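PDB 4IIY: MccF from Escherichia coli, which confers self-immunity to the antibiotic microcin C7 and probably acts as a serine hydrolase of the peptidase S66 (LD-carboxypeptidase) family. Local coordinates for residues 44-49 and 73-78; 192-197 and 363-368. The protein carries 1 engineered substitution. All blocks are in the same frame, centred on the assembly; numbering follows the deposited sequence.

Contact 1: 44-49 and 73-78; sequences DTIGFF and KGFKLV. With EDO (1,2-ethanediol), chain P.
Thr-45, Ile-46 and Gly-47 pair in parallel with Lys-76, Leu-77 and Val-78, and four backbone hydrogen bonds zip the two strands together. Lys-76 N gives to Asp-44 O (3.0 Å), Ile-46 N to Lys-76 O (2.8 Å), Val-78 N to Ile-46 O and Phe-48 N to Val-78 O, so Ile-46 uses both its N-H and its carbonyl toward the neighbour. The same carbonyl oxygens also receive CA-H...O contacts, among them Thr-45 CA to Lys-76 O at 3.2 Å.

Apolar contacts divide between the two faces of the sheet. On the face of Ile-46 and Leu-77, Ile-46 CD1 lies over the Phe-75 ring, 3.9 Å from its centroid, a CH-pi contact. CG1 of Ile-46 stands beside its own backbone N (chi1 -62°) and the chain then runs on extended, which carries CD1 back over the ring. The same ring turns its edge to Asp-44 O, in plane, with CD1 of Phe-75 3.4 Å from that oxygen. Leu-77 CD2 packs on Ile-46 CB at 3.9 Å, while Leu-77 CB meets the rim of the Phe-48 ring, whose face covers Val-78 O. On the opposite face Thr-45 CG2 touches Val-78 CG2 at 3.6 Å.

Beyond the pair, Tyr-183 and Ile-187 of helix 178-191 cover Phe-75, and Lys-76 NZ bonds to Gly-43 O. Helices 55-58 and 60-72 link the strands, and Gly-74 ends the second in a Schellman motif; together they form a beta-alpha-beta crossover at the edge of the parallel part of the N-terminal LD-carboxypeptidase sheet.

Contact 2: 192-197 and 363-368; sequences RKQSGI and TEQYLS. With EDO (1,2-ethanediol), chain Q; EDO (1,2-ethanediol), chain O.
An amide stands almost upright on an aromatic ring here: Gln-194 NE2 sits over one face of Tyr-366, 3.3 Å from its CZ, with the two planes 81° apart. A bend at chi2 (-81°) folds the Gln-194 chain so that its other end, OE1, accepts the backbone N-H of Tyr-366 at 3.0 Å. That bond is straight at hydrogen, although the donor lies above the amide plane. Arg-192 reaches the same tyrosine from the phenol end, NH1 giving to Tyr-366 OH (3.2 Å) within the guanidinium plane; the hydroxyl also bonds to Ile-189 O.

Two ethanediol molecules, probably from the crystallisation liquor, complete the network. O2 of one receives Arg-192 NH1 at 2.7 Å and donates to Gln-194 OE1; the other meets NE and NH2, and NH2 also bonds to Gly-196 O (3.2 Å). A leucine in place of Arg-192 would probably leave Tyr-366 OH and Gly-196 O without this donor and set the 192-197 turn freer to move. Farther along, Ile-197 CG2 meets Thr-363 CG2. The two irregular segments are thus joined mainly by directional polar bonds, with a cationic side chain held by neutral oxygens and probably remaining charged.

Both segments of contact 1 precede both segments of contact 2 along the chain. Their centres lie 23 Å apart, their nearest atoms about 9 Å apart, and they do not touch. Contact 1 belongs to the six-stranded mixed sheet, where 76-79 is outermost and 45-49 is next to it. Contact 2 joins loops at the outer side of the eight-stranded sheet: 192-197 leads into strand 198-199, and the loop 363-368 follows strand 359-362. Helix 178-191 relates the two: it covers Phe-75 of contact 1 and runs out into 192-197. Through Tyr-366 and Leu-367, the loop 363-368 also packs against Phe-163 of strand 162-164, so contact 2 joins the two sheets.

Contact 1: 44-49 and 73-78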
loop_
_atom_site.group_PDB
_atom_site.type_symbol
_atom_site.label_atom_id
_atom_site.label_comp_id
_atom_site.label_asym_id
_atom_site.label_seq_id
_atom_site.Cartn_x
_atom_site.Cartn_y
_atom_site.Cartn_z
ATOM N N ASP B 44 -18.604 -18.522 -27.203
ATOM C CA ASP B 44 -19.263 -17.689 -26.201
ATOM C C ASP B 44 -18.953 -16.197 -26.365
ATOM O O ASP B 44 -18.038 -15.797 -27.091
ATOM C CB ASP B 44 -18.886 -18.129 -24.780
ATOM C CG ASP B 44 -19.684 -19.335 -24.292
ATOM O OD1 ASP B 44 -20.642 -19.767 -24.974
ATOM O OD2 ASP B 44 -19.353 -19.848 -23.203
ATOM N N THR B 45 -19.724 -15.395 -25.644
ATOM C CA THR B 45 -19.556 -13.952 -25.594
ATOM C C THR B 45 -18.806 -13.525 -24.332
ATOM O O THR B 45 -19.175 -13.893 -23.207
ATOM C CB THR B 45 -20.929 -13.252 -25.633
ATOM O OG1 THR B 45 -21.597 -13.596 -26.856
ATOM C CG2 THR B 45 -20.784 -11.744 -25.547
ATOM N N ILE B 46 -17.742 -12.757 -24.542
ATOM C CA ILE B 46 -16.933 -12.196 -23.469
ATOM C C ILE B 46 -17.153 -10.692 -23.468
ATOM O O ILE B 46 -17.013 -10.054 -24.512
ATOM C CB ILE B 46 -15.435 -12.480 -23.717
ATOM C CG1 ILE B 46 -15.162 -13.995 -23.732
ATOM C CG2 ILE B 46 -14.578 -11.768 -22.673
ATOM C CD1 ILE B 46 -13.751 -14.383 -24.169
ATOM N N GLY B 47 -17.512 -10.121 -22.320
ATOM C CA GLY B 47 -17.599 -8.675 -22.196
ATOM C C GLY B 47 -16.381 -8.151 -21.470
ATOM O O GLY B 47 -15.879 -8.829 -20.579
ATOM N N PHE B 48 -15.895 -6.971 -21.839
ATOM C CA PHE B 48 -14.721 -6.429 -21.167
ATOM C C PHE B 48 -14.957 -5.044 -20.578
ATOM O O PHE B 48 -15.759 -4.254 -21.101
ATOM C CB PHE B 48 -13.469 -6.497 -22.055
ATOM C CG PHE B 48 -13.587 -5.804 -23.393
ATOM C CD1 PHE B 48 -13.428 -4.435 -23.495
ATOM C CD2 PHE B 48 -13.801 -6.536 -24.557
ATOM C CE1 PHE B 48 -13.476 -3.797 -24.731
ATOM C CE2 PHE B 48 -13.860 -5.901 -25.799
ATOM C CZ PHE B 48 -13.706 -4.531 -25.883
ATOM N N PHE B 49 -14.265 -4.767 -19.473
ATOM C CA PHE B 49 -14.457 -3.530 -18.721
ATOM C C PHE B 49 -13.112 -2.948 -18.299
ATOM O O PHE B 49 -12.129 -3.683 -18.156
ATOM C CB PHE B 49 -15.318 -3.792 -17.476
ATOM C CG PHE B 49 -14.642 -4.658 -16.450
ATOM C CD1 PHE B 49 -13.990 -4.092 -15.370
ATOM C CD2 PHE B 49 -14.616 -6.033 -16.590
ATOM C CE1 PHE B 49 -13.344 -4.888 -14.444
ATOM C CE2 PHE B 49 -13.985 -6.830 -15.664
ATOM C CZ PHE B 49 -13.336 -6.255 -14.591
ATOM N N LYS B 73 -10.230 -16.856 -32.251
ATOM C CA LYS B 73 -10.530 -18.085 -31.524
ATOM C C LYS B 73 -12.018 -18.404 -31.538
ATOM O O LYS B 73 -12.427 -19.467 -31.065
ATOM C CB LYS B 73 -10.058 -17.998 -30.071
ATOM C CG LYS B 73 -8.557 -17.891 -29.897
ATOM C CD LYS B 73 -7.819 -19.101 -30.443
ATOM C CE LYS B 73 -6.331 -18.966 -30.143
ATOM N NZ LYS B 73 -5.543 -20.147 -30.569
ATOM N N GLY B 74 -12.829 -17.480 -32.039
ATOM C CA GLY B 74 -14.256 -17.716 -32.166
ATOM C C GLY B 74 -15.141 -17.014 -31.154
ATOM O O GLY B 74 -16.366 -17.183 -31.181
ATOM N N PHE B 75 -14.550 -16.219 -30.264
ATOM C CA PHE B 75 -15.334 -15.516 -29.260
ATOM C C PHE B 75 -15.987 -14.276 -29.831
ATOM O O PHE B 75 -15.424 -13.606 -30.694
ATOM C CB PHE B 75 -14.482 -15.158 -28.037
ATOM C CG PHE B 75 -14.045 -16.353 -27.251
ATOM C CD1 PHE B 75 -14.958 -17.059 -26.487
ATOM C CD2 PHE B 75 -12.729 -16.798 -27.295
ATOM C CE1 PHE B 75 -14.568 -18.185 -25.780
ATOM C CE2 PHE B 75 -12.332 -17.912 -26.581
ATOM C CZ PHE B 75 -13.252 -18.604 -25.818
ATOM N N LYS B 76 -17.186 -13.985 -29.342
ATOM C CA LYS B 76 -17.839 -12.720 -29.619
ATOM C C LYS B 76 -17.511 -11.788 -28.460
ATOM O O LYS B 76 -17.504 -12.210 -27.307
ATOM C CB LYS B 76 -19.349 -12.927 -29.742
ATOM C CG LYS B 76 -19.714 -13.920 -30.840
ATOM C CD LYS B 76 -21.148 -14.401 -30.743
ATOM C CE LYS B 76 -21.408 -15.527 -31.738
ATOM N NZ LYS B 76 -20.458 -16.670 -31.572
ATOM N N LEU B 77 -17.218 -10.531 -28.766
ATOM C CA LEU B 77 -16.841 -9.577 -27.728
ATOM C C LEU B 77 -17.854 -8.451 -27.572
ATOM O O LEU B 77 -18.361 -7.905 -28.559
ATOM C CB LEU B 77 -15.467 -8.983 -28.028
ATOM C CG LEU B 77 -14.331 -9.974 -28.245
ATOM C CD1 LEU B 77 -13.027 -9.234 -28.477
ATOM C CD2 LEU B 77 -14.200 -10.924 -27.069
ATOM N N VAL B 78 -18.153 -8.117 -26.322
ATOM C CA VAL B 78 -18.956 -6.950 -25.987
ATOM C C VAL B 78 -18.056 -5.934 -25.287
ATOM O O VAL B 78 -17.440 -6.223 -24.256
ATOM C CB VAL B 78 -20.146 -7.310 -25.075
ATOM C CG1 VAL B 78 -20.850 -6.051 -24.570
ATOM C CG2 VAL B 78 -21.129 -8.217 -25.809
HETATM C C1 EDO P . -22.949 -22.941 -22.078
HETATM O O1 EDO P . -22.968 -23.391 -20.717
HETATM C C2 EDO P . -21.548 -22.472 -22.466
HETATM O O2 EDO P . -21.212 -21.254 -21.785
#

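Contact 2: 192-197 and 363-368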
loop_
_atom_site.group_PDB
_atom_site.type_symbol
_atom_site.label_atom_id
_atom_site.label_comp_id
_atom_site.label_asym_id
_atom_site.label_seq_id
_atom_site.Cartn_x
_atom_site.Cartn_y
_atom_site.Cartn_z
ATOM N N ARG B 192 -12.835 -27.203 -19.492
ATOM C CA ARG B 192 -12.700 -28.627 -19.179
ATOM C C ARG B 192 -13.882 -29.181 -18.396
ATOM O O ARG B 192 -14.576 -28.453 -17.689
ATOM C CB ARG B 192 -11.404 -28.902 -18.406
ATOM C CG ARG B 192 -11.325 -28.231 -17.033
ATOM C CD ARG B 192 -10.041 -28.591 -16.310
ATOM N NE ARG B 192 -10.093 -29.929 -15.716
ATOM C CZ ARG B 192 -10.667 -30.195 -14.547
ATOM N NH1 ARG B 192 -11.260 -29.226 -13.861
ATOM N NH2 ARG B 192 -10.670 -31.436 -14.071
ATOM N N LYS B 193 -14.110 -30.482 -18.531
ATOM C CA LYS B 193 -15.081 -31.163 -17.685
ATOM C C LYS B 193 -14.629 -31.100 -16.237
ATOM O O LYS B 193 -13.442 -31.246 -15.944
ATOM C CB LYS B 193 -15.226 -32.625 -18.106
ATOM C CG LYS B 193 -15.607 -32.828 -19.559
ATOM C CD LYS B 193 -16.945 -32.190 -19.873
ATOM C CE LYS B 193 -17.675 -32.948 -20.971
ATOM N NZ LYS B 193 -18.922 -33.578 -20.451
ATOM N N GLN B 194 -15.580 -30.884 -15.336
ATOM C CA GLN B 194 -15.293 -30.778 -13.915
ATOM C C GLN B 194 -15.344 -32.152 -13.261
ATOM O O GLN B 194 -16.228 -32.433 -12.450
ATOM C CB GLN B 194 -16.303 -29.856 -13.235
ATOM C CG GLN B 194 -16.294 -28.422 -13.739
ATOM C CD GLN B 194 -15.191 -27.583 -13.127
ATOM O OE1 GLN B 194 -14.913 -27.676 -11.931
ATOM N NE2 GLN B 194 -14.555 -26.752 -13.951
ATOM N N SER B 195 -14.401 -33.008 -13.626
ATOM C CA SER B 195 -14.321 -34.345 -13.051
ATOM C C SER B 195 -12.871 -34.687 -12.751
ATOM O O SER B 195 -12.007 -34.557 -13.619
ATOM C CB SER B 195 -14.916 -35.380 -14.008
ATOM O OG SER B 195 -14.916 -36.668 -13.417
ATOM N N GLY B 196 -12.604 -35.122 -11.527
ATOM C CA GLY B 196 -11.250 -35.424 -11.115
ATOM C C GLY B 196 -10.449 -34.150 -10.944
ATOM O O GLY B 196 -10.887 -33.063 -11.356
ATOM N N ILE B 197 -9.278 -34.275 -10.335
ATOM C CA ILE B 197 -8.435 -33.116 -10.092
ATOM C C ILE B 197 -7.837 -32.623 -11.401
ATOM O O ILE B 197 -7.754 -33.367 -12.386
ATOM C CB ILE B 197 -7.315 -33.405 -9.056
ATOM C CG1 ILE B 197 -6.169 -34.221 -9.667
ATOM C CG2 ILE B 197 -7.895 -34.095 -7.819
ATOM C CD1 ILE B 197 -5.007 -34.436 -8.713
ATOM N N THR B 363 -8.466 -29.176 -6.741
ATOM C CA THR B 363 -9.125 -30.391 -6.261
ATOM C C THR B 363 -10.609 -30.215 -5.955
ATOM O O THR B 363 -11.281 -31.175 -5.563
ATOM C CB THR B 363 -8.421 -30.971 -5.020
ATOM O OG1 THR B 363 -8.518 -30.039 -3.936
ATOM C CG2 THR B 363 -6.957 -31.264 -5.320
ATOM N N GLU B 364 -11.123 -29.005 -6.143
ATOM C CA GLU B 364 -12.523 -28.709 -5.860
ATOM C C GLU B 364 -13.192 -28.103 -7.092
ATOM O O GLU B 364 -12.593 -27.280 -7.792
ATOM C CB GLU B 364 -12.620 -27.750 -4.669
ATOM C CG GLU B 364 -14.029 -27.249 -4.396
ATOM C CD GLU B 364 -14.106 -26.252 -3.255
ATOM O OE1 GLU B 364 -13.078 -25.972 -2.612
ATOM O OE2 GLU B 364 -15.217 -25.737 -3.002
ATOM N N GLN B 365 -14.434 -28.503 -7.356
ATOM C CA GLN B 365 -15.206 -27.984 -8.477
ATOM C C GLN B 365 -15.297 -26.461 -8.419
ATOM O O GLN B 365 -15.577 -25.887 -7.367
ATOM C CB GLN B 365 -16.619 -28.572 -8.469
ATOM C CG GLN B 365 -17.467 -28.154 -9.645
ATOM C CD GLN B 365 -18.856 -28.772 -9.598
ATOM O OE1 GLN B 365 -19.151 -29.601 -8.734
ATOM N NE2 GLN B 365 -19.715 -28.367 -10.522
ATOM N N TYR B 366 -15.075 -25.816 -9.562
ATOM C CA TYR B 366 -14.976 -24.354 -9.602
ATOM C C TYR B 366 -15.831 -23.701 -10.693
ATOM O O TYR B 366 -15.881 -22.475 -10.782
ATOM C CB TYR B 366 -13.503 -23.928 -9.716
ATOM C CG TYR B 366 -12.819 -24.489 -10.944
ATOM C CD1 TYR B 366 -12.880 -23.821 -12.160
ATOM C CD2 TYR B 366 -12.143 -25.699 -10.891
ATOM C CE1 TYR B 366 -12.268 -24.339 -13.297
ATOM C CE2 TYR B 366 -11.529 -26.225 -12.010
ATOM C CZ TYR B 366 -11.592 -25.549 -13.209
ATOM O OH TYR B 366 -10.983 -26.110 -14.319
ATOM N N LEU B 367 -16.502 -24.521 -11.509
ATOM C CA LEU B 367 -17.531 -24.061 -12.440
ATOM C C LEU B 367 -18.661 -25.081 -12.422
ATOM O O LEU B 367 -18.442 -26.235 -12.058
ATOM C CB LEU B 367 -16.977 -23.912 -13.866
ATOM C CG LEU B 367 -15.983 -22.766 -14.116
ATOM C CD1 LEU B 367 -15.189 -22.958 -15.401
ATOM C CD2 LEU B 367 -16.689 -21.419 -14.130
ATOM N N SER B 368 -19.861 -24.651 -12.801
ATOM C CA SER B 368 -20.997 -25.563 -12.931
ATOM C C SER B 368 -20.713 -26.628 -13.986
ATOM O O SER B 368 -19.988 -26.383 -14.951
ATOM C CB SER B 368 -22.256 -24.784 -13.310
ATOM O OG SER B 368 -22.558 -23.813 -12.330
HETATM C C1 EDO Q . -11.232 -30.037 -9.908
HETATM O O1 EDO Q . -10.497 -30.087 -11.131
HETATM C C2 EDO Q . -12.686 -29.731 -10.238
HETATM O O2 EDO Q . -12.840 -29.556 -11.652
HETATM C C1 EDO O . -8.045 -33.023 -15.447
HETATM O O1 EDO O . -9.201 -33.739 -14.992
HETATM C C2 EDO O . -8.060 -32.881 -16.967
HETATM O O2 EDO O . -9.022 -31.907 -17.393
#